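Local coordinates for protein AvrL567-A (Melampsora lini, PDB 2OPC) that acts as an avirulence protein of the flax rust fungus, probably recognised by matching resistance proteins of the host plant, and binds cobalt in this crystal, at residues 14-19 and 26-31; 44-49 and 59-64. One frame throughout, in Å; residues are numbered along the deposited sequence.

Both contacts join the same two antiparallel sheets: each takes one strand from the sheet of 25-28, 32-36 and 44-48 and one from that of 16-19, 118-125, 58-63 and 75-81. Contact 1 brings together the outermost strands 16-19 and 25-28; contact 2 sets outermost 44-48 against the inner strand 58-63 and is more buried, its centre about 8 Å from that of contact 1. They meet directly: L31 O accepts a probable hydrogen bond from I49 N at 2.8 Å, and L31 CD1 packs on F59 CZ at 3.7 Å. Contact 2 carries cobalt ligands C60 and H62; the nearest side-chain atom of L28, in contact 1, lies about 12 Å from the cobalt ion.

Contact 1 of 2, residues 14-19 and 26-31; sequences GYTRFY and VILSGL
V26 meets T16 tip to tip and F18 obliquely, and both its methyls border F18 CD1. With chi1 at -62°, V26 CG1 lies anti to the carbonyl carbon and also comes within 3.6 Å of R17 O, while V26 CG2, 3.8 Å from F18 CD1, also meets T16 CG2 at 4.0 Å. The CB of F18 points toward V26, and with CG anti to the backbone N (chi1 -179°) the ring lies obliquely beside the valine; its stack with W36 and contact with V34 tie it to the neighbouring strand 32-36. The CB of I27 points away from 14-19, and its side chain touches K33. The strands 16-19 and 26-28 run roughly antiparallel, at 150°, with axes 8.0 Å apart, yet they are not hydrogen-bonded neighbours: T16 and F18 hydrogen-bond through their backbones to I121 and I119, V26 to V34. Outermost strands of different sheets, 16-19 and 25-28 so meet along one side of the sandwich-like fold. At L28 the branch that touches is CD2, placed 3.7 Å from T16 CB; the same leucine also packs on V34 and L123. Beyond it the chain turns, with L31 N hydrogen-bonded to L28 O at 2.8 Å.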
ATOM      1  N   GLY A  14      -3.816   2.309 -12.326  1.00 32.25           N
ATOM      2  CA  GLY A  14      -4.689   2.495 -11.183  1.00 30.07           C
ATOM      3  C   GLY A  14      -3.924   2.576  -9.876  1.00 28.67           C
ATOM      4  O   GLY A  14      -4.519   2.611  -8.799  1.00 28.69           O
ATOM      5  N   TYR A  15      -2.599   2.607  -9.972  1.00 28.36           N
ATOM      6  CA  TYR A  15      -1.745   2.623  -8.790  1.00 27.84           C
ATOM      7  C   TYR A  15      -1.630   4.020  -8.206  1.00 27.65           C
ATOM      8  O   TYR A  15      -1.670   5.011  -8.968  1.00 29.88           O
ATOM      9  CB  TYR A  15      -0.330   2.141  -9.113  1.00 28.69           C
ATOM     10  CG  TYR A  15      -0.163   0.639  -9.285  1.00 27.47           C
ATOM     11  CD1 TYR A  15      -0.277  -0.219  -8.192  1.00 27.07           C
ATOM     12  CD2 TYR A  15       0.155   0.091 -10.508  1.00 27.41           C
ATOM     13  CE1 TYR A  15      -0.096  -1.569  -8.312  1.00 27.50           C
ATOM     14  CE2 TYR A  15       0.347  -1.291 -10.645  1.00 28.38           C
ATOM     15  CZ  TYR A  15       0.225  -2.097  -9.506  1.00 27.97           C
ATOM     16  OH  TYR A  15       0.401  -3.459  -9.663  1.00 33.57           O
ATOM     17  N   THR A  16      -1.450   4.087  -6.895  1.00 28.15           N
ATOM     18  CA  THR A  16      -1.099   5.320  -6.214  1.00 27.75           C
ATOM     19  C   THR A  16       0.392   5.283  -5.862  1.00 28.34           C
ATOM     20  O   THR A  16       0.880   4.271  -5.355  1.00 28.63           O
ATOM     21  CB  THR A  16      -1.926   5.441  -4.920  1.00 28.65           C
ATOM     22  OG1 THR A  16      -3.326   5.501  -5.261  1.00 30.60           O
ATOM     23  CG2 THR A  16      -1.557   6.668  -4.096  1.00 30.62           C
ATOM     24  N   ARG A  17       1.110   6.362  -6.160  1.00 27.72           N
ATOM     25  CA  ARG A  17       2.492   6.475  -5.677  1.00 27.85           C
ATOM     26  C   ARG A  17       2.537   6.800  -4.189  1.00 29.15           C
ATOM     27  O   ARG A  17       1.869   7.734  -3.715  1.00 31.83           O
ATOM     28  CB  ARG A  17       3.228   7.557  -6.449  1.00 28.40           C
ATOM     29  CG  ARG A  17       3.306   7.247  -7.928  1.00 27.04           C
ATOM     30  CD  ARG A  17       4.250   8.277  -8.579  1.00 28.45           C
ATOM     31  NE  ARG A  17       4.464   8.046  -9.999  1.00 29.36           N
ATOM     32  CZ  ARG A  17       5.328   8.744 -10.737  1.00 31.73           C
ATOM     33  NH1 ARG A  17       6.057   9.693 -10.160  1.00 33.79           N
ATOM     34  NH2 ARG A  17       5.472   8.469 -12.024  1.00 35.17           N
ATOM     35  N   PHE A  18       3.312   6.020  -3.454  1.00 28.47           N
ATOM     36  CA  PHE A  18       3.493   6.282  -2.021  1.00 28.93           C
ATOM     37  C   PHE A  18       4.997   6.455  -1.813  1.00 29.96           C
ATOM     38  O   PHE A  18       5.776   5.509  -1.951  1.00 28.98           O
ATOM     39  CB  PHE A  18       2.902   5.105  -1.221  1.00 28.77           C
ATOM     40  CG  PHE A  18       3.008   5.246   0.290  1.00 28.80           C
ATOM     41  CD1 PHE A  18       2.698   6.448   0.897  1.00 29.65           C
ATOM     42  CD2 PHE A  18       3.412   4.161   1.076  1.00 33.51           C
ATOM     43  CE1 PHE A  18       2.752   6.565   2.280  1.00 30.51           C
ATOM     44  CE2 PHE A  18       3.484   4.291   2.497  1.00 33.95           C
ATOM     45  CZ  PHE A  18       3.149   5.520   3.049  1.00 31.82           C
ATOM     46  N   TYR A  19       5.367   7.708  -1.509  1.00 29.71           N
ATOM     47  CA  TYR A  19       6.773   8.088  -1.466  1.00 30.29           C
ATOM     48  C   TYR A  19       7.516   7.665  -0.196  1.00 29.75           C
ATOM     49  O   TYR A  19       6.935   7.641   0.871  1.00 29.14           O
ATOM     50  CB  TYR A  19       6.903   9.602  -1.713  1.00 31.64           C
ATOM     51  CG  TYR A  19       6.776   9.923  -3.180  1.00 33.36           C
ATOM     52  CD1 TYR A  19       7.890   9.898  -4.009  1.00 34.74           C
ATOM     53  CD2 TYR A  19       5.533  10.169  -3.755  1.00 34.96           C
ATOM     54  CE1 TYR A  19       7.784  10.157  -5.392  1.00 34.38           C
ATOM     55  CE2 TYR A  19       5.411  10.446  -5.142  1.00 35.23           C
ATOM     56  CZ  TYR A  19       6.538  10.413  -5.937  1.00 33.90           C
ATOM     57  OH  TYR A  19       6.447  10.677  -7.291  1.00 36.40           O
ATOM     58  N   VAL A  26      -1.063   8.678   2.038  1.00 27.99           N
ATOM     59  CA  VAL A  26      -1.917   8.660   0.850  1.00 28.45           C
ATOM     60  C   VAL A  26      -3.254   7.992   1.159  1.00 28.24           C
ATOM     61  O   VAL A  26      -3.424   7.435   2.269  1.00 27.77           O
ATOM     62  CB  VAL A  26      -1.258   7.985  -0.373  1.00 28.37           C
ATOM     63  CG1 VAL A  26       0.005   8.717  -0.808  1.00 30.39           C
ATOM     64  CG2 VAL A  26      -0.939   6.510  -0.159  1.00 29.52           C
ATOM     65  N   ILE A  27      -4.193   8.043   0.207  1.00 28.95           N
ATOM     66  CA  ILE A  27      -5.485   7.372   0.324  1.00 29.28           C
ATOM     67  C   ILE A  27      -5.713   6.516  -0.906  1.00 28.92           C
ATOM     68  O   ILE A  27      -5.474   6.980  -2.038  1.00 30.33           O
ATOM     69  CB  ILE A  27      -6.607   8.377   0.516  1.00 29.71           C
ATOM     70  CG1 ILE A  27      -6.414   9.150   1.806  1.00 29.95           C
ATOM     71  CG2 ILE A  27      -7.955   7.645   0.585  1.00 30.15           C
ATOM     72  CD1 ILE A  27      -7.357  10.353   1.937  1.00 34.61           C
ATOM     73  N   LEU A  28      -6.127   5.279  -0.701  1.00 28.71           N
ATOM     74  CA  LEU A  28      -6.415   4.357  -1.797  1.00 27.99           C
ATOM     75  C   LEU A  28      -7.906   4.235  -2.007  1.00 29.45           C
ATOM     76  O   LEU A  28      -8.648   3.861  -1.082  1.00 28.42           O
ATOM     77  CB  LEU A  28      -5.831   2.982  -1.484  1.00 28.42           C
ATOM     78  CG  LEU A  28      -4.367   2.924  -1.053  1.00 28.67           C
ATOM     79  CD1 LEU A  28      -3.926   1.504  -0.804  1.00 29.77           C
ATOM     80  CD2 LEU A  28      -3.469   3.594  -2.142  1.00 29.66           C
ATOM     81  N   SER A  29      -8.355   4.605  -3.218  1.00 28.55           N
ATOM     82  CA  SER A  29      -9.766   4.425  -3.635  1.00 28.69           C
ATOM     83  C   SER A  29     -10.770   5.146  -2.736  1.00 28.22           C
ATOM     84  O   SER A  29     -11.941   4.797  -2.735  1.00 28.52           O
ATOM     85  CB  SER A  29     -10.094   2.942  -3.761  1.00 29.77           C
ATOM     86  OG  SER A  29      -9.276   2.324  -4.745  1.00 32.24           O
ATOM     87  N   GLY A  30     -10.328   6.143  -1.984  1.00 29.36           N
ATOM     88  CA  GLY A  30     -11.215   6.779  -1.017  1.00 29.68           C
ATOM     89  C   GLY A  30     -11.629   5.909   0.158  1.00 29.35           C
ATOM     90  O   GLY A  30     -12.551   6.265   0.944  1.00 31.74           O
ATOM     91  N   LEU A  31     -10.944   4.783   0.320  1.00 27.71           N
ATOM     92  CA  LEU A  31     -11.374   3.802   1.303  1.00 28.24           C
ATOM     93  C   LEU A  31     -10.403   3.612   2.448  1.00 27.69           C
ATOM     94  O   LEU A  31     -10.834   3.322   3.580  1.00 27.68           O
ATOM     95  CB  LEU A  31     -11.570   2.428   0.658  1.00 28.88           C
ATOM     96  CG  LEU A  31     -12.641   2.361  -0.447  1.00 29.78           C
ATOM     97  CD1 LEU A  31     -12.739   0.949  -1.041  1.00 30.85           C
ATOM     98  CD2 LEU A  31     -14.017   2.798   0.044  1.00 30.61           C
TER

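Contact 2 of 2, residues 44-49 and 59-64. With CO (cobalt (II) ion), chain B.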
ATOM      1  N   PRO A  44       3.993  -0.309   4.882  1.00 28.72           N
ATOM      2  CA  PRO A  44       2.862   0.596   5.053  1.00 29.16           C
ATOM      3  C   PRO A  44       1.906   0.081   6.107  1.00 29.06           C
ATOM      4  O   PRO A  44       1.796  -1.117   6.326  1.00 28.77           O
ATOM      5  CB  PRO A  44       2.157   0.549   3.701  1.00 29.55           C
ATOM      6  CG  PRO A  44       2.505  -0.776   3.132  1.00 31.45           C
ATOM      7  CD  PRO A  44       3.876  -1.133   3.655  1.00 29.52           C
ATOM      8  N   LEU A  45       1.219   1.013   6.770  1.00 28.65           N
ATOM      9  CA  LEU A  45       0.118   0.729   7.693  1.00 28.38           C
ATOM     10  C   LEU A  45      -1.144   1.370   7.135  1.00 29.14           C
ATOM     11  O   LEU A  45      -1.056   2.372   6.437  1.00 30.46           O
ATOM     12  CB  LEU A  45       0.370   1.287   9.109  1.00 27.85           C
ATOM     13  CG  LEU A  45       1.644   0.735   9.781  1.00 28.36           C
ATOM     14  CD1 LEU A  45       1.816   1.359  11.138  1.00 29.47           C
ATOM     15  CD2 LEU A  45       1.671  -0.802   9.931  1.00 28.80           C
ATOM     16  N   PHE A  46      -2.311   0.786   7.470  1.00 28.51           N
ATOM     17  CA  PHE A  46      -3.585   1.102   6.811  1.00 27.61           C
ATOM     18  C   PHE A  46      -4.645   1.386   7.851  1.00 28.11           C
ATOM     19  O   PHE A  46      -4.657   0.829   8.927  1.00 27.42           O
ATOM     20  CB  PHE A  46      -4.009  -0.095   5.981  1.00 28.20           C
ATOM     21  CG  PHE A  46      -3.020  -0.451   4.943  1.00 27.74           C
ATOM     22  CD1 PHE A  46      -3.030   0.187   3.680  1.00 29.21           C
ATOM     23  CD2 PHE A  46      -2.096  -1.472   5.176  1.00 28.98           C
ATOM     24  CE1 PHE A  46      -2.106  -0.162   2.707  1.00 28.59           C
ATOM     25  CE2 PHE A  46      -1.125  -1.815   4.206  1.00 28.62           C
ATOM     26  CZ  PHE A  46      -1.152  -1.179   2.948  1.00 28.28           C
ATOM     27  N   LYS A  47      -5.556   2.289   7.500  1.00 28.23           N
ATOM     28  CA  LYS A  47      -6.733   2.552   8.319  1.00 28.51           C
ATOM     29  C   LYS A  47      -7.950   2.858   7.452  1.00 28.34           C
ATOM     30  O   LYS A  47      -7.894   3.705   6.561  1.00 27.37           O
ATOM     31  CB  LYS A  47      -6.468   3.713   9.280  1.00 28.02           C
ATOM     32  CG  LYS A  47      -7.399   3.751  10.480  1.00 29.42           C
ATOM     33  CD  LYS A  47      -6.780   4.519  11.636  1.00 30.61           C
ATOM     34  CE  LYS A  47      -7.849   5.096  12.551  1.00 33.28           C
ATOM     35  NZ  LYS A  47      -7.256   5.837  13.699  1.00 31.47           N
ATOM     36  N   TRP A  48      -9.049   2.161   7.720  1.00 28.41           N
ATOM     37  CA  TRP A  48     -10.271   2.316   6.941  1.00 26.59           C
ATOM     38  C   TRP A  48     -10.948   3.641   7.249  1.00 27.33           C
ATOM     39  O   TRP A  48     -11.210   3.938   8.423  1.00 28.33           O
ATOM     40  CB  TRP A  48     -11.229   1.182   7.307  1.00 27.02           C
ATOM     41  CG  TRP A  48     -12.520   1.230   6.549  1.00 25.56           C
ATOM     42  CD1 TRP A  48     -13.705   1.786   6.981  1.00 26.93           C
ATOM     43  CD2 TRP A  48     -12.776   0.701   5.233  1.00 24.80           C
ATOM     44  NE1 TRP A  48     -14.661   1.624   6.018  1.00 26.81           N
ATOM     45  CE2 TRP A  48     -14.121   0.973   4.934  1.00 25.12           C
ATOM     46  CE3 TRP A  48     -12.005  -0.002   4.285  1.00 25.82           C
ATOM     47  CZ2 TRP A  48     -14.713   0.584   3.747  1.00 23.94           C
ATOM     48  CZ3 TRP A  48     -12.584  -0.393   3.111  1.00 24.66           C
ATOM     49  CH2 TRP A  48     -13.935  -0.094   2.828  1.00 24.19           C
ATOM     50  N   ILE A  49     -11.249   4.390   6.181  1.00 27.12           N
ATOM     51  CA  ILE A  49     -11.937   5.723   6.280  1.00 27.46           C
ATOM     52  C   ILE A  49     -13.035   5.805   5.232  1.00 29.33           C
ATOM     53  O   ILE A  49     -13.421   6.920   4.811  1.00 29.99           O
ATOM     54  CB  ILE A  49     -11.010   6.910   6.088  1.00 29.92           C
ATOM     55  CG1 ILE A  49     -10.218   6.761   4.799  1.00 32.21           C
ATOM     56  CG2 ILE A  49     -10.150   7.058   7.322  1.00 29.43           C
ATOM     57  CD1 ILE A  49      -9.758   8.050   4.196  1.00 37.58           C
ATOM     58  N   PHE A  59     -10.268  -6.197   1.032  1.00 26.94           N
ATOM     59  CA  PHE A  59      -9.563  -5.777  -0.188  1.00 27.15           C
ATOM     60  C   PHE A  59      -8.166  -6.347  -0.180  1.00 27.78           C
ATOM     61  O   PHE A  59      -7.507  -6.400   0.866  1.00 28.62           O
ATOM     62  CB  PHE A  59      -9.488  -4.240  -0.244  1.00 27.37           C
ATOM     63  CG  PHE A  59     -10.834  -3.614  -0.358  1.00 27.48           C
ATOM     64  CD1 PHE A  59     -11.394  -3.356  -1.620  1.00 28.22           C
ATOM     65  CD2 PHE A  59     -11.616  -3.417   0.787  1.00 27.87           C
ATOM     66  CE1 PHE A  59     -12.693  -2.857  -1.744  1.00 29.28           C
ATOM     67  CE2 PHE A  59     -12.924  -2.921   0.664  1.00 28.93           C
ATOM     68  CZ  PHE A  59     -13.436  -2.654  -0.608  1.00 28.95           C
ATOM     69  N   CYS A  60      -7.690  -6.701  -1.361  1.00 27.63           N
ATOM     70  CA  CYS A  60      -6.308  -7.123  -1.487  1.00 28.20           C
ATOM     71  C   CYS A  60      -5.456  -5.901  -1.852  1.00 28.38           C
ATOM     72  O   CYS A  60      -5.862  -5.102  -2.720  1.00 28.51           O
ATOM     73  CB  CYS A  60      -6.305  -8.155  -2.621  1.00 29.78           C
ATOM     74  SG  CYS A  60      -4.755  -9.094  -2.805  1.00 29.70           S
ATOM     75  N   VAL A  61      -4.279  -5.778  -1.205  1.00 28.14           N
ATOM     76  CA  VAL A  61      -3.375  -4.624  -1.459  1.00 29.03           C
ATOM     77  C   VAL A  61      -2.365  -5.066  -2.497  1.00 29.31           C
ATOM     78  O   VAL A  61      -1.520  -5.939  -2.207  1.00 31.83           O
ATOM     79  CB  VAL A  61      -2.677  -4.170  -0.181  1.00 28.98           C
ATOM     80  CG1 VAL A  61      -1.818  -2.949  -0.450  1.00 30.38           C
ATOM     81  CG2 VAL A  61      -3.702  -3.867   0.886  1.00 30.61           C
ATOM     82  N   HIS A  62      -2.488  -4.517  -3.693  1.00 28.20           N
ATOM     83  CA  HIS A  62      -1.572  -4.848  -4.779  1.00 29.24           C
ATOM     84  C   HIS A  62      -0.419  -3.868  -4.781  1.00 29.29           C
ATOM     85  O   HIS A  62      -0.590  -2.665  -4.538  1.00 29.37           O
ATOM     86  CB  HIS A  62      -2.332  -4.850  -6.118  1.00 29.16           C
ATOM     87  CG  HIS A  62      -3.172  -6.083  -6.303  1.00 28.05           C
ATOM     88  ND1 HIS A  62      -3.665  -6.511  -7.518  1.00 28.93           N
ATOM     89  CD2 HIS A  62      -3.510  -7.033  -5.393  1.00 30.22           C
ATOM     90  CE1 HIS A  62      -4.325  -7.648  -7.326  1.00 29.69           C
ATOM     91  NE2 HIS A  62      -4.234  -7.985  -6.055  1.00 31.55           N
ATOM     92  N   ILE A  63       0.755  -4.421  -5.085  1.00 28.96           N
ATOM     93  CA  ILE A  63       1.991  -3.633  -5.158  1.00 28.72           C
ATOM     94  C   ILE A  63       2.731  -4.017  -6.444  1.00 28.95           C
ATOM     95  O   ILE A  63       2.806  -5.197  -6.792  1.00 30.17           O
ATOM     96  CB  ILE A  63       2.882  -3.878  -3.907  1.00 28.40           C
ATOM     97  CG1 ILE A  63       4.120  -2.972  -3.922  1.00 29.68           C
ATOM     98  CG2 ILE A  63       3.271  -5.339  -3.750  1.00 31.01           C
ATOM     99  CD1 ILE A  63       4.725  -2.777  -2.548  1.00 29.46           C
ATOM    100  N   ALA A  64       3.252  -3.005  -7.137  1.00 28.52           N
ATOM    101  CA  ALA A  64       4.015  -3.248  -8.373  1.00 27.67           C
ATOM    102  C   ALA A  64       5.454  -3.608  -8.037  1.00 27.52           C
ATOM    103  O   ALA A  64       5.982  -3.227  -6.985  1.00 27.94           O
ATOM    104  CB  ALA A  64       3.996  -2.034  -9.232  1.00 28.19           C
TER
HETATM  105 CO    CO B 201      -4.731  -9.645  -5.048  1.00 17.00          CO
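F46 faces V61 and W48 faces F59 with CA atoms 10.1 and 10.8 Å apart, a pairing in which the residue numbers run in opposite order and a spacing that fits two sheets packed face to face rather than adjacent strands of one sheet. Only side chains bridge this gap. F46 and V61 extend toward each other from the two sheets, and the ring presents F46 CZ to V61 CG1 at 3.9 Å. With V61 CG1 anti to the backbone N (chi1 -177°), this is the methyl that meets F46, obliquely to the ring. The second pair is wholly aromatic. F59 CE2 comes up to the edge of the indole near its plane, 3.5 Å from W48 CZ3, and also lies close to W48 CH2. The planes differ by 28° but the centroids are 5.8 Å apart, so little of one ring lies over the other; this is edge contact more than stacking. The indole's polar end is satisfied just beyond, by a hydrogen bond from W48 NE1 to G51 O. Alternation along 59-64 turns C60 and H62 to the other side of their sheet, where they bind the cobalt ion through C60 SG at 2.3 Å and H62 NE2 at 2.0 Å. C60 SG and H62 NE2 subtend 107° at the cobalt ion, close to a tetrahedral angle, and a third ligand atom comes from outside the two segments. Around the packed side, V80 of strand 75-81 touches both F46 and V61, L123 of strand 118-125 adds to V61, and V32 of strand 32-36 lies against both F46 and W48, placing the contact in the interior between the two sheets.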